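Local coordinates for protein SAWADEE HOMEODOMAIN HOMOLOG 1 (Arabidopsis thaliana, PDB 4IUP) that binds H3K9-methylated histone tails through its SAWADEE domain and acts with RNA polymerase IV in RNA-directed DNA methylation, at residues G74-C79 against D91-N96; L78-R83 against L126-R131. The protein carries 2 engineered substitutions. All blocks are in the same frame, centred on the assembly; numbering follows the deposited sequence.

Interaction 1: residues G74-C79 against D91-N96; sequences GDLMLC and DGHVMN. Engineered in segment 74-79: Met77 (natural residue Leu). Engineered in segment 91-96: Met95 (natural residue Leu).
Asp91 begins the contact by lying against two leucines on the same face of the sheet: its CB is 3.8 Å from Leu76 CD1, and its OD1 comes near Leu78 CD1. The carboxylate has its main partner outside the pair, a salt bridge from OD1 to Arg57. Gly92 forms the hydrogen-bonded pair with Met77, an engineered residue present as selenomethionine. Gly92 N reaches Met77 O at 3.0 Å, and Gly92 O accepts from Met77 N at 2.9 Å, both bonds nearly straight. Cys79 SG sits 4.1 Å from Gly92 N, on the side where a side chain at this glycine would point. This is the hairpin of strands 76-83 and 86-98, probably in the second of the two tudor-like halves of the SAWADEE domain; the axes of 76-79 and 91-96 lie at 126° rather than 180°, so the antiparallel hairpin is strongly twisted. His93 turns its ring back over the partner chain, CG anti to the carbonyl carbon (chi1 -71°). Leu76 CD1 makes a CH-pi contact with one face of the His93 ring, 4.2 Å from the centroid, while Gly74 O lies in plane at the ring edge, 3.6 Å from His93 CD2. Val94 is held through its backbone at both ends, N donating to Asp75 O and O accepting from Gly74 N at 2.8 Å. On the face carrying Met77, Val94 CG2 packs on Met77 CG at 3.6 Å.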
loop_
_atom_site.group_PDB
_atom_site.type_symbol
_atom_site.label_atom_id
_atom_site.label_comp_id
_atom_site.label_asym_id
_atom_site.label_seq_id
_atom_site.Cartn_x
_atom_site.Cartn_y
_atom_site.Cartn_z
ATOM N N GLY A 74 12.972 -6.519 3.797
ATOM C CA GLY A 74 12.792 -5.426 4.760
ATOM C C GLY A 74 11.927 -4.272 4.264
ATOM O O GLY A 74 11.425 -3.482 5.067
ATOM N N ASP A 75 11.743 -4.169 2.948
ATOM C CA ASP A 75 10.966 -3.071 2.370
ATOM C C ASP A 75 9.494 -3.141 2.737
ATOM O O ASP A 75 8.883 -4.219 2.726
ATOM C CB ASP A 75 11.084 -3.039 0.839
ATOM C CG ASP A 75 12.407 -2.469 0.353
ATOM O OD1 ASP A 75 13.235 -2.015 1.178
ATOM O OD2 ASP A 75 12.612 -2.471 -0.877
ATOM N N LEU A 76 8.934 -1.981 3.060
ATOM C CA LEU A 76 7.490 -1.835 3.194
ATOM C C LEU A 76 6.871 -1.718 1.800
ATOM O O LEU A 76 7.307 -0.896 0.989
ATOM C CB LEU A 76 7.153 -0.598 4.041
ATOM C CG LEU A 76 5.687 -0.153 4.121
ATOM C CD1 LEU A 76 4.861 -1.157 4.928
ATOM C CD2 LEU A 76 5.599 1.243 4.731
HETATM N N MSE A 77 5.866 -2.551 1.528
HETATM C CA MSE A 77 5.161 -2.533 0.244
HETATM C C MSE A 77 3.665 -2.437 0.493
HETATM O O MSE A 77 3.167 -2.949 1.502
HETATM C CB MSE A 77 5.421 -3.817 -0.564
HETATM C CG MSE A 77 6.877 -4.206 -0.728
HETATM SE SE MSE A 77 7.924 -2.899 -1.721
HETATM C CE MSE A 77 7.281 -3.280 -3.535
ATOM N N LEU A 78 2.955 -1.795 -0.429
ATOM C CA LEU A 78 1.504 -1.916 -0.485
ATOM C C LEU A 78 1.172 -3.139 -1.343
ATOM O O LEU A 78 1.550 -3.196 -2.519
ATOM C CB LEU A 78 0.853 -0.651 -1.063
ATOM C CG LEU A 78 -0.685 -0.664 -1.055
ATOM C CD1 LEU A 78 -1.236 -0.612 0.375
ATOM C CD2 LEU A 78 -1.262 0.479 -1.899
ATOM N N CYS A 79 0.459 -4.099 -0.752
ATOM C CA CYS A 79 0.258 -5.414 -1.356
ATOM C C CYS A 79 -1.201 -5.703 -1.647
ATOM O O CYS A 79 -2.077 -5.437 -0.815
ATOM C CB CYS A 79 0.784 -6.509 -0.426
ATOM S SG CYS A 79 2.472 -6.290 0.102
ATOM N N ASP A 91 -0.605 -3.129 3.847
ATOM C CA ASP A 91 0.838 -3.042 4.068
ATOM C C ASP A 91 1.440 -4.389 4.447
ATOM O O ASP A 91 0.874 -5.140 5.246
ATOM C CB ASP A 91 1.161 -2.002 5.145
ATOM C CG ASP A 91 1.091 -0.579 4.618
ATOM O OD1 ASP A 91 0.995 -0.396 3.381
ATOM O OD2 ASP A 91 1.141 0.359 5.437
ATOM N N GLY A 92 2.592 -4.687 3.860
ATOM C CA GLY A 92 3.353 -5.876 4.210
ATOM C C GLY A 92 4.834 -5.568 4.120
ATOM O O GLY A 92 5.226 -4.528 3.586
ATOM N N HIS A 93 5.657 -6.464 4.649
ATOM C CA HIS A 93 7.100 -6.322 4.519
ATOM C C HIS A 93 7.663 -7.511 3.774
ATOM O O HIS A 93 7.252 -8.641 4.013
ATOM C CB HIS A 93 7.763 -6.171 5.891
ATOM C CG HIS A 93 7.492 -4.850 6.538
ATOM N ND1 HIS A 93 6.404 -4.631 7.355
ATOM C CD2 HIS A 93 8.150 -3.669 6.459
ATOM C CE1 HIS A 93 6.412 -3.375 7.767
ATOM N NE2 HIS A 93 7.460 -2.769 7.235
ATOM N N VAL A 94 8.600 -7.257 2.867
ATOM C CA VAL A 94 9.230 -8.333 2.106
ATOM C C VAL A 94 10.140 -9.134 3.035
ATOM O O VAL A 94 11.030 -8.565 3.674
ATOM C CB VAL A 94 10.049 -7.790 0.920
ATOM C CG1 VAL A 94 10.710 -8.938 0.159
ATOM C CG2 VAL A 94 9.161 -6.959 -0.017
HETATM N N MSE A 95 9.906 -10.446 3.107
HETATM C CA MSE A 95 10.660 -11.339 3.995
HETATM C C MSE A 95 11.737 -12.118 3.247
HETATM O O MSE A 95 12.784 -12.452 3.809
HETATM C CB MSE A 95 9.722 -12.339 4.685
HETATM C CG MSE A 95 8.525 -11.717 5.385
HETATM SE SE MSE A 95 9.018 -10.325 6.668
HETATM C CE MSE A 95 9.927 -11.449 7.988
ATOM N N ASN A 96 11.463 -12.410 1.979
ATOM C CA ASN A 96 12.303 -13.284 1.167
ATOM C C ASN A 96 12.024 -12.981 -0.292
ATOM O O ASN A 96 10.889 -12.664 -0.647
ATOM C CB ASN A 96 11.957 -14.749 1.464
ATOM C CG ASN A 96 12.735 -15.718 0.612
ATOM O OD1 ASN A 96 12.228 -16.223 -0.395
ATOM N ND2 ASN A 96 13.979 -15.978 0.996
#

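Interaction 2: residues L78-R83 against L126-R131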
loop_
_atom_site.group_PDB
_atom_site.type_symbol
_atom_site.label_atom_id
_atom_site.label_comp_id
_atom_site.label_asym_id
_atom_site.label_seq_id
_atom_site.Cartn_x
_atom_site.Cartn_y
_atom_site.Cartn_z
ATOM N N LEU A 78 2.955 -1.795 -0.429
ATOM C CA LEU A 78 1.504 -1.916 -0.485
ATOM C C LEU A 78 1.172 -3.139 -1.343
ATOM O O LEU A 78 1.550 -3.196 -2.519
ATOM C CB LEU A 78 0.853 -0.651 -1.063
ATOM C CG LEU A 78 -0.685 -0.664 -1.055
ATOM C CD1 LEU A 78 -1.236 -0.612 0.375
ATOM C CD2 LEU A 78 -1.262 0.479 -1.899
ATOM N N CYS A 79 0.459 -4.099 -0.752
ATOM C CA CYS A 79 0.258 -5.414 -1.356
ATOM C C CYS A 79 -1.201 -5.703 -1.647
ATOM O O CYS A 79 -2.077 -5.437 -0.815
ATOM C CB CYS A 79 0.784 -6.509 -0.426
ATOM S SG CYS A 79 2.472 -6.290 0.102
ATOM N N PHE A 80 -1.455 -6.259 -2.826
ATOM C CA PHE A 80 -2.802 -6.673 -3.200
ATOM C C PHE A 80 -3.131 -8.016 -2.558
ATOM O O PHE A 80 -2.616 -9.061 -2.973
ATOM C CB PHE A 80 -2.949 -6.734 -4.723
ATOM C CG PHE A 80 -4.349 -7.031 -5.189
ATOM C CD1 PHE A 80 -5.395 -6.163 -4.892
ATOM C CD2 PHE A 80 -4.620 -8.175 -5.933
ATOM C CE1 PHE A 80 -6.686 -6.425 -5.327
ATOM C CE2 PHE A 80 -5.924 -8.450 -6.372
ATOM C CZ PHE A 80 -6.948 -7.574 -6.075
ATOM N N GLN A 81 -3.991 -7.968 -1.542
ATOM C CA GLN A 81 -4.334 -9.129 -0.727
ATOM C C GLN A 81 -5.734 -9.603 -1.088
ATOM O O GLN A 81 -6.730 -8.986 -0.700
ATOM C CB GLN A 81 -4.251 -8.766 0.761
ATOM C CG GLN A 81 -4.441 -9.937 1.742
ATOM C CD GLN A 81 -4.643 -9.461 3.168
ATOM O OE1 GLN A 81 -3.699 -9.410 3.966
ATOM N NE2 GLN A 81 -5.867 -9.091 3.491
ATOM N N GLU A 82 -5.796 -10.701 -1.835
ATOM C CA GLU A 82 -7.064 -11.257 -2.292
ATOM C C GLU A 82 -7.377 -12.542 -1.533
ATOM O O GLU A 82 -6.595 -13.492 -1.560
ATOM C CB GLU A 82 -7.019 -11.507 -3.804
ATOM C CG GLU A 82 -8.351 -11.953 -4.403
ATOM C CD GLU A 82 -8.384 -11.851 -5.917
ATOM O OE1 GLU A 82 -7.354 -12.133 -6.573
ATOM O OE2 GLU A 82 -9.453 -11.493 -6.449
ATOM N N ARG A 83 -8.516 -12.554 -0.845
ATOM C CA ARG A 83 -8.935 -13.697 -0.026
ATOM C C ARG A 83 -10.432 -13.873 -0.160
ATOM O O ARG A 83 -11.187 -12.943 0.133
ATOM C CB ARG A 83 -8.598 -13.468 1.450
ATOM C CG ARG A 83 -7.130 -13.492 1.757
ATOM C CD ARG A 83 -6.846 -13.064 3.180
ATOM N NE ARG A 83 -5.423 -13.193 3.463
ATOM C CZ ARG A 83 -4.820 -12.774 4.570
ATOM N NH1 ARG A 83 -5.509 -12.185 5.539
ATOM N NH2 ARG A 83 -3.513 -12.951 4.703
ATOM N N LEU A 126 5.565 -9.342 -8.612
ATOM C CA LEU A 126 5.742 -7.897 -8.709
ATOM C C LEU A 126 4.427 -7.194 -9.076
ATOM O O LEU A 126 4.193 -6.050 -8.682
ATOM C CB LEU A 126 6.833 -7.547 -9.734
ATOM C CG LEU A 126 7.371 -6.110 -9.653
ATOM C CD1 LEU A 126 8.096 -5.887 -8.329
ATOM C CD2 LEU A 126 8.283 -5.805 -10.840
ATOM N N GLU A 127 3.573 -7.894 -9.813
ATOM C CA GLU A 127 2.323 -7.315 -10.316
ATOM C C GLU A 127 1.261 -7.087 -9.228
ATOM O O GLU A 127 0.205 -6.520 -9.503
ATOM C CB GLU A 127 1.763 -8.167 -11.469
ATOM C CG GLU A 127 1.033 -9.463 -11.060
ATOM C CD GLU A 127 1.946 -10.590 -10.578
ATOM O OE1 GLU A 127 3.180 -10.534 -10.791
ATOM O OE2 GLU A 127 1.407 -11.555 -9.987
ATOM N N ARG A 128 1.538 -7.540 -8.006
ATOM C CA ARG A 128 0.620 -7.350 -6.881
ATOM C C ARG A 128 1.216 -6.525 -5.741
ATOM O O ARG A 128 0.648 -6.456 -4.656
ATOM C CB ARG A 128 0.115 -8.702 -6.355
ATOM C CG ARG A 128 -0.741 -9.443 -7.372
ATOM C CD ARG A 128 -1.693 -10.464 -6.765
ATOM N NE ARG A 128 -2.536 -11.000 -7.833
ATOM C CZ ARG A 128 -3.744 -11.542 -7.679
ATOM N NH1 ARG A 128 -4.302 -11.660 -6.475
ATOM N NH2 ARG A 128 -4.393 -11.976 -8.753
ATOM N N ILE A 129 2.361 -5.900 -5.983
ATOM C CA ILE A 129 3.002 -5.099 -4.948
ATOM C C ILE A 129 3.409 -3.716 -5.470
ATOM O O ILE A 129 3.782 -3.567 -6.637
ATOM C CB ILE A 129 4.198 -5.846 -4.279
ATOM C CG1 ILE A 129 5.317 -6.142 -5.284
ATOM C CG2 ILE A 129 3.730 -7.150 -3.591
ATOM C CD1 ILE A 129 6.540 -6.821 -4.648
ATOM N N CYS A 130 3.315 -2.712 -4.606
ATOM C CA CYS A 130 3.717 -1.342 -4.944
ATOM C C CYS A 130 4.696 -0.817 -3.910
ATOM O O CYS A 130 4.580 -1.135 -2.731
ATOM C CB CYS A 130 2.503 -0.416 -4.995
ATOM S SG CYS A 130 1.542 -0.523 -6.524
ATOM N N ARG A 131 5.646 0.003 -4.344
ATOM C CA ARG A 131 6.678 0.505 -3.442
ATOM C C ARG A 131 6.280 1.845 -2.829
ATOM O O ARG A 131 5.386 2.522 -3.329
ATOM C CB ARG A 131 8.034 0.613 -4.157
ATOM C CG ARG A 131 8.114 1.719 -5.222
ATOM C CD ARG A 131 9.547 1.916 -5.710
ATOM N NE ARG A 131 9.624 2.911 -6.784
ATOM C CZ ARG A 131 9.767 4.223 -6.593
ATOM N NH1 ARG A 131 9.863 4.725 -5.365
ATOM N NH2 ARG A 131 9.823 5.041 -7.637
HETATM O O HOH W 1 -6.478 -13.915 -8.148
#
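Leu78 and Cys130 form an antiparallel hydrogen-bonded pair that joins strand 76-83 to the short strand 129-131 within the antiparallel sheet of the tudor-like SAWADEE fold. Leu78 N donates to Cys130 O, Cys130 N returns a bond of 2.8 Å to Leu78 O, and two residues further on, Phe80 N meets Arg128 O at 2.8 Å, nearly straight at 174°. Apolar contact is slight: Cys79 SG touches Ile129 CG2 at 4.0 Å on one face, and Leu78 CB approaches Cys130 CB on the other. Cys130 SG is covalently linked to beta-mercaptoethanol, probably from crystallisation. The polar contact is carried by Arg128, whose side chain passes Phe80 to reach Glu82. Extended from CG to NE, it runs along the edge of the Phe80 ring, and Phe80 CD2 lies over one face of the guanidinium, 3.5 Å from Arg128 NH1, with the two planes 62° apart. Arg128 NH1 forms a salt bridge to Glu82 OE1 at 3.1 Å, reaching the oxygen from its anti side and 26° out of the carboxylate plane. A water accepts from Arg128 NH2 at 2.9 Å; its approach to Glu82 OE1 is unusually short and doubtful.

Overall arrangement
Interactions 1 and 2 lie on opposite edges of strand 76-83, which pairs with 86-98 on one side and 129-131 on the other, with their centres 9 Å apart. They share Leu78 and Cys79, and the engineered Met77 of interaction 1 reaches across to interaction 2, its CE packing 3.5 Å from Cys130 O. Interaction 1 is local, closing a hairpin, whereas interaction 2 brings back a segment separated from 78-83 by 42 residues, after strands 110-115 and 121-124. Strand 129-131 pairs on its far side with 56-62, linking the hairpin to the earlier strands of the sheet, consistent with a tandem tudor arrangement; the side chain of Ile129 is about 9 Å from the zinc ion.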